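Alkaline phosphatase D (PDB 2YEQ) hydrolyses phosphate esters, acting as a secreted phosphodiesterase and alkaline phosphatase with iron and calcium in its active site. Local coordinates at residues A329-W337 against D350-R359; V374-W385 against F401-S412. One frame throughout, in Å; residues are numbered along the deposited sequence.

Overall arrangement
Strand 325-329 runs into the loop that opens interaction 1. That loop turns through the short strand 347-348. Residues 350-359 then come back against it, closing a loop of 12 intervening residues. Helix 356-368 then leads to strand 374-378, where interaction 2 begins. Interaction 2 closes a second loop: the chain passes the metal ligands Asp380 and His382, runs out along strand 384-390 and returns along strand 400-406. The two contacts follow in series and neither nests nor crosses. They touch at Glu404, whose carboxylate lies at the backbone N atoms of Phe334 and Ala335. This ties the loop and helix to the mixed sheet that holds strands 374-378 and 400-406.

Interaction 1: residues A329-W337 against D350-R359; sequences AQQIFFAKW and DSWDGYPAQR. With PE5 (3,6,9,12,15,18,21,24-octaoxahexacosan-1-ol), chain E.
Phe334 meets Trp352 because its ring swings anti to the backbone N (chi1 -175°), while the indole of Trp352 leaves beside its own backbone N (chi1 -74°). The two rings form an edge-to-face pair. The edge of Phe334, led by CD1, points at the indole face, with CD1 3.5 Å from Trp352 CD2. The planes stand 66° apart. Arg359 CD covers one face of the same phenyl ring in a CH-pi contact, close to the ring normal.

The indole is also held at its edge. Trp352 NE1 gives a nearly straight hydrogen bond to Gln330 OE1 at 2.8 Å, in the indole plane but above the plane of the amide. Ile332 N reaches Gln330 OE1 from the opposite face, and Gln330 NE2 bonds Ile332 O, so the amide is fixed in rotation. Ile332 CG1 packs on Trp352 CD1.

This contact joins the loop after strand 325-329 to the start of helix 356-368, within the PhoD-like phosphatase region. Tyr355 is the N-cap of that helix, and the 3-10 turn 352-354 precedes it. Trp352 N bonds Phe333 O at 3.0 Å.

Past the ring pair, charge takes over. Arg359 uses NH1 and NH2 on one oxygen, Asp353 OD1, as a salt bridge; both nitrogens lie 2.9 Å from it. Arg359 NH1 also donates to Phe334 O at 2.8 Å, from above the carbonyl plane. Asp353 OD2 accepts a weak bond from Trp337 N and a firmer one from water 3, which also donates to Trp337 O. Water 1 links Phe333 O and Ala335 O to Asp353 N. Arg359 NH2 lies 2.9 Å from O1 of the PE5 molecule.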
loop_
_atom_site.group_PDB
_atom_site.type_symbol
_atom_site.label_atom_id
_atom_site.label_comp_id
_atom_site.label_asym_id
_atom_site.label_seq_id
_atom_site.Cartn_x
_atom_site.Cartn_y
_atom_site.Cartn_z
ATOM N N ALA A 329 -5.309 6.120 -5.600
ATOM C CA ALA A 329 -4.310 5.316 -4.904
ATOM C C ALA A 329 -5.096 4.232 -4.183
ATOM O O ALA A 329 -5.767 4.525 -3.199
ATOM C CB ALA A 329 -3.574 6.166 -3.905
ATOM N N GLN A 330 -4.993 3.004 -4.657
ATOM C CA GLN A 330 -5.872 1.942 -4.171
ATOM C C GLN A 330 -5.212 0.584 -4.262
ATOM O O GLN A 330 -4.005 0.495 -4.525
ATOM C CB GLN A 330 -7.236 2.016 -4.887
ATOM C CG GLN A 330 -7.178 1.846 -6.395
ATOM C CD GLN A 330 -7.285 0.412 -6.810
ATOM O OE1 GLN A 330 -8.197 -0.313 -6.371
ATOM N NE2 GLN A 330 -6.329 -0.038 -7.602
ATOM N N GLN A 331 -5.985 -0.488 -4.022
ATOM C CA GLN A 331 -5.416 -1.773 -3.660
ATOM C C GLN A 331 -5.267 -2.788 -4.744
ATOM O O GLN A 331 -4.277 -3.541 -4.767
ATOM C CB GLN A 331 -6.295 -2.415 -2.557
ATOM C CG GLN A 331 -6.309 -1.682 -1.230
ATOM C CD GLN A 331 -7.078 -0.377 -1.219
ATOM O OE1 GLN A 331 -8.002 -0.149 -2.019
ATOM N NE2 GLN A 331 -6.719 0.496 -0.264
ATOM N N ILE A 332 -6.278 -2.883 -5.609
ATOM C CA ILE A 332 -6.470 -4.070 -6.422
ATOM C C ILE A 332 -6.569 -3.779 -7.937
ATOM O O ILE A 332 -6.829 -2.662 -8.371
ATOM C CB ILE A 332 -7.742 -4.844 -5.944
ATOM C CG1 ILE A 332 -8.916 -3.893 -5.778
ATOM C CG2 ILE A 332 -7.465 -5.635 -4.615
ATOM C CD1 ILE A 332 -10.298 -4.589 -5.750
ATOM N N PHE A 333 -6.347 -4.813 -8.720
ATOM C CA PHE A 333 -6.263 -4.694 -10.182
ATOM C C PHE A 333 -7.533 -4.076 -10.783
ATOM O O PHE A 333 -8.633 -4.624 -10.661
ATOM C CB PHE A 333 -5.965 -6.053 -10.764
ATOM C CG PHE A 333 -5.223 -6.029 -12.082
ATOM C CD1 PHE A 333 -5.866 -5.673 -13.256
ATOM C CD2 PHE A 333 -3.901 -6.429 -12.150
ATOM C CE1 PHE A 333 -5.171 -5.681 -14.493
ATOM C CE2 PHE A 333 -3.222 -6.463 -13.370
ATOM C CZ PHE A 333 -3.864 -6.073 -14.532
ATOM N N PHE A 334 -7.365 -2.920 -11.436
ATOM C CA PHE A 334 -8.483 -2.128 -11.937
ATOM C C PHE A 334 -8.853 -2.438 -13.402
ATOM O O PHE A 334 -10.047 -2.465 -13.756
ATOM C CB PHE A 334 -8.155 -0.649 -11.808
ATOM C CG PHE A 334 -9.272 0.266 -12.187
ATOM C CD1 PHE A 334 -10.260 0.595 -11.274
ATOM C CD2 PHE A 334 -9.325 0.842 -13.457
ATOM C CE1 PHE A 334 -11.301 1.453 -11.625
ATOM C CE2 PHE A 334 -10.363 1.695 -13.811
ATOM C CZ PHE A 334 -11.341 2.007 -12.907
ATOM N N ALA A 335 -7.850 -2.626 -14.253
ATOM C CA ALA A 335 -8.098 -2.867 -15.670
ATOM C C ALA A 335 -8.710 -4.241 -15.891
ATOM O O ALA A 335 -8.667 -5.100 -15.001
ATOM C CB ALA A 335 -6.814 -2.707 -16.494
ATOM N N LYS A 336 -9.278 -4.442 -17.086
ATOM C CA LYS A 336 -9.694 -5.765 -17.540
ATOM C C LYS A 336 -8.505 -6.705 -17.514
ATOM O O LYS A 336 -7.409 -6.363 -17.977
ATOM C CB LYS A 336 -10.299 -5.684 -18.959
ATOM C CG LYS A 336 -10.653 -7.012 -19.607
ATOM C CD LYS A 336 -11.158 -6.814 -21.072
ATOM C CE LYS A 336 -11.101 -8.095 -21.913
ATOM N NZ LYS A 336 -9.737 -8.546 -22.316
ATOM N N TRP A 337 -8.724 -7.924 -17.022
ATOM C CA TRP A 337 -7.636 -8.847 -16.780
ATOM C C TRP A 337 -8.111 -10.271 -16.965
ATOM O O TRP A 337 -8.243 -11.057 -15.998
ATOM C CB TRP A 337 -7.108 -8.583 -15.359
ATOM C CG TRP A 337 -5.757 -9.123 -14.995
ATOM C CD1 TRP A 337 -4.704 -9.323 -15.807
ATOM C CD2 TRP A 337 -5.313 -9.456 -13.669
ATOM N NE1 TRP A 337 -3.627 -9.784 -15.085
ATOM C CE2 TRP A 337 -3.981 -9.870 -13.767
ATOM C CE3 TRP A 337 -5.929 -9.451 -12.412
ATOM C CZ2 TRP A 337 -3.247 -10.290 -12.667
ATOM C CZ3 TRP A 337 -5.204 -9.870 -11.319
ATOM C CH2 TRP A 337 -3.875 -10.272 -11.447
ATOM N N ASP A 350 -11.695 -11.166 -6.721
ATOM C CA ASP A 350 -11.256 -10.243 -5.652
ATOM C C ASP A 350 -10.778 -8.875 -6.165
ATOM O O ASP A 350 -10.583 -7.935 -5.377
ATOM C CB ASP A 350 -10.149 -10.909 -4.841
ATOM C CG ASP A 350 -9.837 -10.170 -3.553
ATOM O OD1 ASP A 350 -10.758 -9.916 -2.726
ATOM O OD2 ASP A 350 -8.635 -9.846 -3.366
ATOM N N SER A 351 -10.633 -8.773 -7.485
ATOM C CA SER A 351 -10.221 -7.541 -8.177
ATOM C C SER A 351 -11.425 -6.777 -8.719
ATOM O O SER A 351 -12.564 -7.189 -8.508
ATOM C CB SER A 351 -9.273 -7.896 -9.335
ATOM O OG SER A 351 -8.139 -8.597 -8.848
ATOM N N TRP A 352 -11.188 -5.649 -9.404
ATOM C CA TRP A 352 -12.291 -4.857 -9.939
ATOM C C TRP A 352 -13.110 -5.635 -11.005
ATOM O O TRP A 352 -14.317 -5.403 -11.120
ATOM C CB TRP A 352 -11.831 -3.520 -10.518
ATOM C CG TRP A 352 -11.439 -2.480 -9.519
ATOM C CD1 TRP A 352 -10.263 -2.429 -8.819
ATOM C CD2 TRP A 352 -12.187 -1.357 -9.113
ATOM N NE1 TRP A 352 -10.241 -1.342 -8.019
ATOM C CE2 TRP A 352 -11.418 -0.669 -8.166
ATOM C CE3 TRP A 352 -13.455 -0.858 -9.444
ATOM C CZ2 TRP A 352 -11.844 0.501 -7.581
ATOM C CZ3 TRP A 352 -13.869 0.276 -8.870
ATOM C CH2 TRP A 352 -13.075 0.960 -7.940
ATOM N N ASP A 353 -12.490 -6.569 -11.722
ATOM C CA ASP A 353 -13.224 -7.440 -12.643
ATOM C C ASP A 353 -14.338 -8.259 -11.909
ATOM O O ASP A 353 -15.281 -8.734 -12.554
ATOM C CB ASP A 353 -12.304 -8.442 -13.318
ATOM C CG ASP A 353 -11.559 -7.876 -14.561
ATOM O OD1 ASP A 353 -12.088 -6.977 -15.263
ATOM O OD2 ASP A 353 -10.442 -8.382 -14.811
ATOM N N GLY A 354 -14.180 -8.439 -10.592
ATOM C CA GLY A 354 -15.154 -9.161 -9.744
ATOM C C GLY A 354 -16.314 -8.275 -9.341
ATOM O O GLY A 354 -17.304 -8.757 -8.774
ATOM N N TYR A 355 -16.148 -6.970 -9.582
ATOM C CA TYR A 355 -17.101 -5.944 -9.231
ATOM C C TYR A 355 -17.342 -5.044 -10.458
ATOM O O TYR A 355 -17.189 -3.829 -10.372
ATOM C CB TYR A 355 -16.608 -5.115 -8.035
ATOM C CG TYR A 355 -16.402 -5.951 -6.758
ATOM C CD1 TYR A 355 -15.332 -6.833 -6.649
ATOM C CD2 TYR A 355 -17.321 -5.887 -5.696
ATOM C CE1 TYR A 355 -15.150 -7.618 -5.518
ATOM C CE2 TYR A 355 -17.128 -6.650 -4.529
ATOM C CZ TYR A 355 -16.048 -7.530 -4.459
ATOM O OH TYR A 355 -15.830 -8.327 -3.367
ATOM N N PRO A 356 -17.755 -5.635 -11.580
ATOM C CA PRO A 356 -17.840 -4.881 -12.863
ATOM C C PRO A 356 -18.831 -3.742 -12.878
ATOM O O PRO A 356 -18.573 -2.735 -13.536
ATOM C CB PRO A 356 -18.210 -5.958 -13.880
ATOM C CG PRO A 356 -18.972 -6.989 -13.059
ATOM C CD PRO A 356 -18.250 -7.013 -11.737
ATOM N N ALA A 357 -19.941 -3.845 -12.145
ATOM C CA ALA A 357 -20.897 -2.742 -12.113
ATOM C C ALA A 357 -20.360 -1.553 -11.353
ATOM O O ALA A 357 -20.569 -0.397 -11.731
ATOM C CB ALA A 357 -22.241 -3.178 -11.510
ATOM N N GLN A 358 -19.700 -1.826 -10.240
ATOM C CA GLN A 358 -19.027 -0.772 -9.500
ATOM C C GLN A 358 -18.023 -0.075 -10.438
ATOM O O GLN A 358 -17.933 1.145 -10.450
ATOM C CB GLN A 358 -18.294 -1.366 -8.294
ATOM C CG GLN A 358 -17.323 -0.433 -7.621
ATOM C CD GLN A 358 -17.987 0.648 -6.823
ATOM O OE1 GLN A 358 -18.144 0.533 -5.611
ATOM N NE2 GLN A 358 -18.359 1.731 -7.484
ATOM N N ARG A 359 -17.258 -0.852 -11.188
ATOM C CA ARG A 359 -16.262 -0.246 -12.081
ATOM C C ARG A 359 -16.944 0.611 -13.156
ATOM O O ARG A 359 -16.498 1.731 -13.446
ATOM C CB ARG A 359 -15.370 -1.294 -12.720
ATOM C CG ARG A 359 -14.166 -0.647 -13.415
ATOM C CD ARG A 359 -13.191 -1.639 -13.847
ATOM N NE ARG A 359 -13.806 -2.675 -14.642
ATOM C CZ ARG A 359 -13.283 -3.863 -14.877
ATOM N NH1 ARG A 359 -12.098 -4.190 -14.399
ATOM N NH2 ARG A 359 -13.949 -4.746 -15.612
HETATM C C48 PE5 E . -15.480 -5.844 -19.284
HETATM C C50 PE5 E . -16.155 -6.344 -18.005
HETATM O O1 PE5 E . -15.193 -6.901 -17.087
HETATM C C1 PE5 E . -15.214 -8.327 -16.910
HETATM C C2 PE5 E . -15.970 -8.752 -15.645
HETATM O O2 PE5 E . -17.321 -9.220 -15.877
HETATM O O HOH W 1 -9.680 -6.243 -12.522
HETATM O O HOH W 2 -5.919 -7.417 -7.474
HETATM O O HOH W 3 -9.318 -10.495 -13.491
#

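Interaction 2: residues V374-W385 against F401-S412; sequences VVVLTGDVHASW and FGAEFVGTSITS. With FE (Fe (III) ion), chain B; CA (calcium ion), chain C; EDO (1,2-ethanediol), chain U.
Val376 pairs in parallel with Glu404 and bonds the backbone of the residues on either side of it, Ala403 and Phe405. This joins strands 374-378 and 401-406 of a mixed sheet in the calcineurin-like metallophosphatase fold. The strand axes are 14° apart. Backbone bonds alternate between the strands; Val376 N to Ala403 O and Phe405 N to Val376 O are both 2.9 Å long. Phe401 and Gly402 form a classic beta bulge opposite Leu389. Strand 384-390 pairs antiparallel on the other side of 401-406, where Trp385 and Val406 are a hydrogen-bonded pair.

Apolar contacts lie on both faces. Val375 CG1 meets the ring edge of Phe405 at CD2. Val406 CG1 presses tightly on Val381 CG2 at 3.4 Å, and Val406 CB sits beside Trp385 CB.

A side-chain hydrogen bond links strands 374-378 and 401-406. Thr378 OG1 donates to the anti lone pair of Glu404 OE2 at 2.6 Å. The glutamate reaches it with CG anti to the backbone N (chi1 -177°) and an extended chain. Its carboxylate also accepts from the N atoms of Phe334 and Ala335.

Metal binding falls in the loop after 374-378. Asp380 OD1 binds the calcium ion with Asp151, Asp209 and Asp210. His382 NE2 binds the iron ion at 2.2 Å, together with Cys124, Asp151 and Tyr154. Ser412 OG bonds the Tyr154 hydroxyl. Water 4 bridges His382 N and Gly407 O. Ser412 CB lies over one face of the His382 imidazole, 3.4 Å from its centroid, and His382 ND1 donates almost straight to 1,2-ethanediol O2 at 3.0 Å.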
loop_
_atom_site.group_PDB
_atom_site.type_symbol
_atom_site.label_atom_id
_atom_site.label_comp_id
_atom_site.label_asym_id
_atom_site.label_seq_id
_atom_site.Cartn_x
_atom_site.Cartn_y
_atom_site.Cartn_z
ATOM N N VAL A 374 -6.536 10.508 -15.559
ATOM C CA VAL A 374 -6.800 9.632 -14.421
ATOM C C VAL A 374 -5.727 8.578 -14.365
ATOM O O VAL A 374 -5.521 7.826 -15.314
ATOM C CB VAL A 374 -8.179 8.923 -14.530
ATOM C CG1 VAL A 374 -8.376 7.913 -13.335
ATOM C CG2 VAL A 374 -9.304 9.959 -14.580
ATOM N N VAL A 375 -5.033 8.510 -13.238
ATOM C CA VAL A 375 -4.048 7.480 -13.054
ATOM C C VAL A 375 -4.444 6.627 -11.850
ATOM O O VAL A 375 -4.814 7.160 -10.817
ATOM C CB VAL A 375 -2.647 8.097 -12.828
ATOM C CG1 VAL A 375 -1.649 7.026 -12.417
ATOM C CG2 VAL A 375 -2.189 8.874 -14.125
ATOM N N VAL A 376 -4.318 5.325 -12.000
ATOM C CA VAL A 376 -4.653 4.367 -10.942
ATOM C C VAL A 376 -3.387 3.666 -10.531
ATOM O O VAL A 376 -2.687 3.139 -11.373
ATOM C CB VAL A 376 -5.697 3.329 -11.437
ATOM C CG1 VAL A 376 -6.069 2.346 -10.297
ATOM C CG2 VAL A 376 -6.954 4.059 -11.941
ATOM N N LEU A 377 -3.106 3.690 -9.226
ATOM C CA LEU A 377 -2.024 2.950 -8.606
ATOM C C LEU A 377 -2.592 1.758 -7.839
ATOM O O LEU A 377 -3.589 1.899 -7.122
ATOM C CB LEU A 377 -1.282 3.861 -7.613
ATOM C CG LEU A 377 -0.999 5.316 -8.007
ATOM C CD1 LEU A 377 -0.283 6.028 -6.853
ATOM C CD2 LEU A 377 -0.201 5.380 -9.302
ATOM N N THR A 378 -1.916 0.632 -7.945
ATOM C CA THR A 378 -2.411 -0.662 -7.508
ATOM C C THR A 378 -1.304 -1.541 -6.923
ATOM O O THR A 378 -0.161 -1.434 -7.328
ATOM C CB THR A 378 -2.968 -1.410 -8.726
ATOM O OG1 THR A 378 -3.955 -0.604 -9.341
ATOM C CG2 THR A 378 -3.508 -2.753 -8.360
ATOM N N GLY A 379 -1.652 -2.426 -5.982
ATOM C CA GLY A 379 -0.747 -3.464 -5.537
ATOM C C GLY A 379 -1.395 -4.827 -5.682
ATOM O O GLY A 379 -1.903 -5.165 -6.742
ATOM N N ASP A 380 -1.316 -5.623 -4.616
ATOM C CA ASP A 380 -2.056 -6.900 -4.426
ATOM C C ASP A 380 -1.581 -8.098 -5.213
ATOM O O ASP A 380 -1.523 -9.208 -4.672
ATOM C CB ASP A 380 -3.581 -6.711 -4.581
ATOM C CG ASP A 380 -4.371 -7.998 -4.242
ATOM O OD1 ASP A 380 -4.400 -8.413 -3.044
ATOM O OD2 ASP A 380 -4.914 -8.595 -5.206
ATOM N N VAL A 381 -1.185 -7.892 -6.466
ATOM C CA VAL A 381 -0.975 -9.007 -7.384
ATOM C C VAL A 381 0.444 -9.522 -7.455
ATOM O O VAL A 381 0.711 -10.494 -8.142
ATOM C CB VAL A 381 -1.568 -8.707 -8.815
ATOM C CG1 VAL A 381 -3.043 -8.244 -8.690
ATOM C CG2 VAL A 381 -0.698 -7.701 -9.597
ATOM N N HIS A 382 1.344 -8.916 -6.691
ATOM C CA HIS A 382 2.711 -9.446 -6.507
ATOM C C HIS A 382 3.507 -9.517 -7.829
ATOM O O HIS A 382 4.328 -10.391 -8.029
ATOM C CB HIS A 382 2.701 -10.819 -5.817
ATOM C CG HIS A 382 2.020 -10.840 -4.466
ATOM N ND1 HIS A 382 1.792 -12.020 -3.790
ATOM C CD2 HIS A 382 1.538 -9.856 -3.672
ATOM C CE1 HIS A 382 1.189 -11.761 -2.642
ATOM N NE2 HIS A 382 1.020 -10.460 -2.533
ATOM N N ALA A 383 3.227 -8.591 -8.725
ATOM C CA ALA A 383 3.927 -8.490 -10.009
ATOM C C ALA A 383 3.589 -7.146 -10.610
ATOM O O ALA A 383 2.601 -6.489 -10.251
ATOM C CB ALA A 383 3.569 -9.650 -10.965
ATOM N N SER A 384 4.469 -6.678 -11.481
ATOM C CA SER A 384 4.284 -5.384 -12.094
ATOM C C SER A 384 3.497 -5.520 -13.376
ATOM O O SER A 384 3.780 -6.392 -14.183
ATOM C CB SER A 384 5.652 -4.758 -12.426
ATOM O OG SER A 384 6.312 -4.320 -11.266
ATOM N N TRP A 385 2.545 -4.617 -13.562
ATOM C CA TRP A 385 1.792 -4.492 -14.803
ATOM C C TRP A 385 1.596 -3.005 -15.119
ATOM O O TRP A 385 1.686 -2.155 -14.243
ATOM C CB TRP A 385 0.399 -5.149 -14.694
ATOM C CG TRP A 385 0.345 -6.585 -14.260
ATOM C CD1 TRP A 385 0.440 -7.054 -12.985
ATOM C CD2 TRP A 385 0.099 -7.734 -15.083
ATOM N NE1 TRP A 385 0.302 -8.415 -12.960
ATOM C CE2 TRP A 385 0.076 -8.866 -14.227
ATOM C CE3 TRP A 385 -0.092 -7.923 -16.462
ATOM C CZ2 TRP A 385 -0.111 -10.164 -14.694
ATOM C CZ3 TRP A 385 -0.272 -9.222 -16.928
ATOM C CH2 TRP A 385 -0.287 -10.328 -16.039
ATOM N N PHE A 401 -8.789 7.271 -21.216
ATOM C CA PHE A 401 -9.030 8.247 -20.169
ATOM C C PHE A 401 -7.875 8.282 -19.156
ATOM O O PHE A 401 -7.821 9.157 -18.295
ATOM C CB PHE A 401 -10.400 8.048 -19.480
ATOM C CG PHE A 401 -10.497 6.834 -18.593
ATOM C CD1 PHE A 401 -10.106 6.894 -17.261
ATOM C CD2 PHE A 401 -11.041 5.653 -19.072
ATOM C CE1 PHE A 401 -10.236 5.788 -16.434
ATOM C CE2 PHE A 401 -11.179 4.546 -18.253
ATOM C CZ PHE A 401 -10.761 4.604 -16.934
ATOM N N GLY A 402 -6.962 7.341 -19.252
ATOM C CA GLY A 402 -5.864 7.307 -18.291
ATOM C C GLY A 402 -5.022 6.081 -18.379
ATOM O O GLY A 402 -4.992 5.403 -19.401
ATOM N N ALA A 403 -4.349 5.769 -17.275
ATOM C CA ALA A 403 -3.450 4.629 -17.201
ATOM C C ALA A 403 -3.481 4.013 -15.797
ATOM O O ALA A 403 -3.787 4.705 -14.833
ATOM C CB ALA A 403 -2.012 5.056 -17.516
ATOM N N GLU A 404 -3.149 2.733 -15.725
ATOM C CA GLU A 404 -2.976 2.024 -14.455
ATOM C C GLU A 404 -1.551 1.521 -14.330
ATOM O O GLU A 404 -1.046 0.864 -15.226
ATOM C CB GLU A 404 -3.928 0.811 -14.345
ATOM C CG GLU A 404 -3.799 0.103 -12.984
ATOM C CD GLU A 404 -4.725 -1.107 -12.763
ATOM O OE1 GLU A 404 -5.178 -1.758 -13.750
ATOM O OE2 GLU A 404 -4.928 -1.438 -11.559
ATOM N N PHE A 405 -0.922 1.812 -13.188
ATOM C CA PHE A 405 0.363 1.240 -12.833
ATOM C C PHE A 405 0.184 0.313 -11.645
ATOM O O PHE A 405 -0.104 0.770 -10.529
ATOM C CB PHE A 405 1.328 2.382 -12.477
ATOM C CG PHE A 405 1.490 3.362 -13.605
ATOM C CD1 PHE A 405 2.114 2.959 -14.774
ATOM C CD2 PHE A 405 0.966 4.619 -13.537
ATOM C CE1 PHE A 405 2.238 3.833 -15.867
ATOM C CE2 PHE A 405 1.085 5.525 -14.656
ATOM C CZ PHE A 405 1.722 5.099 -15.802
ATOM N N VAL A 406 0.358 -0.972 -11.899
ATOM C CA VAL A 406 0.258 -2.001 -10.893
ATOM C C VAL A 406 1.666 -2.307 -10.427
ATOM O O VAL A 406 2.510 -2.761 -11.183
ATOM C CB VAL A 406 -0.363 -3.297 -11.457
ATOM C CG1 VAL A 406 -0.480 -4.392 -10.370
ATOM C CG2 VAL A 406 -1.748 -2.987 -12.117
ATOM N N GLY A 407 1.940 -2.045 -9.170
ATOM C CA GLY A 407 3.253 -2.356 -8.639
ATOM C C GLY A 407 3.433 -3.757 -8.156
ATOM O O GLY A 407 2.541 -4.342 -7.533
ATOM N N THR A 408 4.617 -4.300 -8.417
ATOM C CA THR A 408 5.038 -5.550 -7.817
ATOM C C THR A 408 5.091 -5.465 -6.277
ATOM O O THR A 408 4.923 -4.407 -5.683
ATOM C CB THR A 408 6.403 -5.921 -8.359
ATOM O OG1 THR A 408 6.764 -7.241 -7.956
ATOM C CG2 THR A 408 7.467 -4.874 -7.957
ATOM N N SER A 409 5.351 -6.592 -5.655
ATOM C CA SER A 409 5.462 -6.668 -4.211
ATOM C C SER A 409 6.908 -6.380 -3.754
ATOM O O SER A 409 7.866 -6.641 -4.497
ATOM C CB SER A 409 5.090 -8.065 -3.795
ATOM O OG SER A 409 5.755 -9.030 -4.597
ATOM N N ILE A 410 7.030 -5.853 -2.541
ATOM C CA ILE A 410 8.325 -5.658 -1.866
ATOM C C ILE A 410 9.020 -6.994 -1.682
ATOM O O ILE A 410 10.227 -7.111 -1.944
ATOM C CB ILE A 410 8.118 -4.933 -0.527
ATOM C CG1 ILE A 410 7.674 -3.494 -0.765
ATOM C CG2 ILE A 410 9.356 -5.021 0.376
ATOM C CD1 ILE A 410 8.830 -2.493 -1.186
ATOM N N THR A 411 8.277 -8.018 -1.224
ATOM C CA THR A 411 8.796 -9.383 -1.113
ATOM C C THR A 411 7.834 -10.531 -1.451
ATOM O O THR A 411 8.281 -11.618 -1.761
ATOM C CB THR A 411 9.227 -9.687 0.346
ATOM O OG1 THR A 411 8.160 -9.297 1.224
ATOM C CG2 THR A 411 10.546 -8.934 0.696
ATOM N N SER A 412 6.528 -10.327 -1.312
ATOM C CA SER A 412 5.576 -11.461 -1.379
ATOM C C SER A 412 5.758 -12.207 -2.676
ATOM O O SER A 412 5.813 -11.597 -3.754
ATOM C CB SER A 412 4.128 -10.983 -1.261
ATOM O OG SER A 412 3.964 -10.194 -0.115
HETATM FE FE FE B . 0.091 -9.395 -0.878
HETATM CA CA CA C . -3.666 -8.203 -0.811
HETATM C C1 EDO U . 2.893 -17.095 -4.381
HETATM O O1 EDO U . 3.768 -17.624 -3.358
HETATM C C2 EDO U . 2.295 -15.753 -3.950
HETATM O O2 EDO U . 2.487 -14.709 -4.928
HETATM O O HOH W 4 1.858 -6.344 -5.379
HETATM O O HOH W 5 5.446 -12.767 -6.875
HETATM O O HOH W 6 -2.213 -6.124 -1.235
#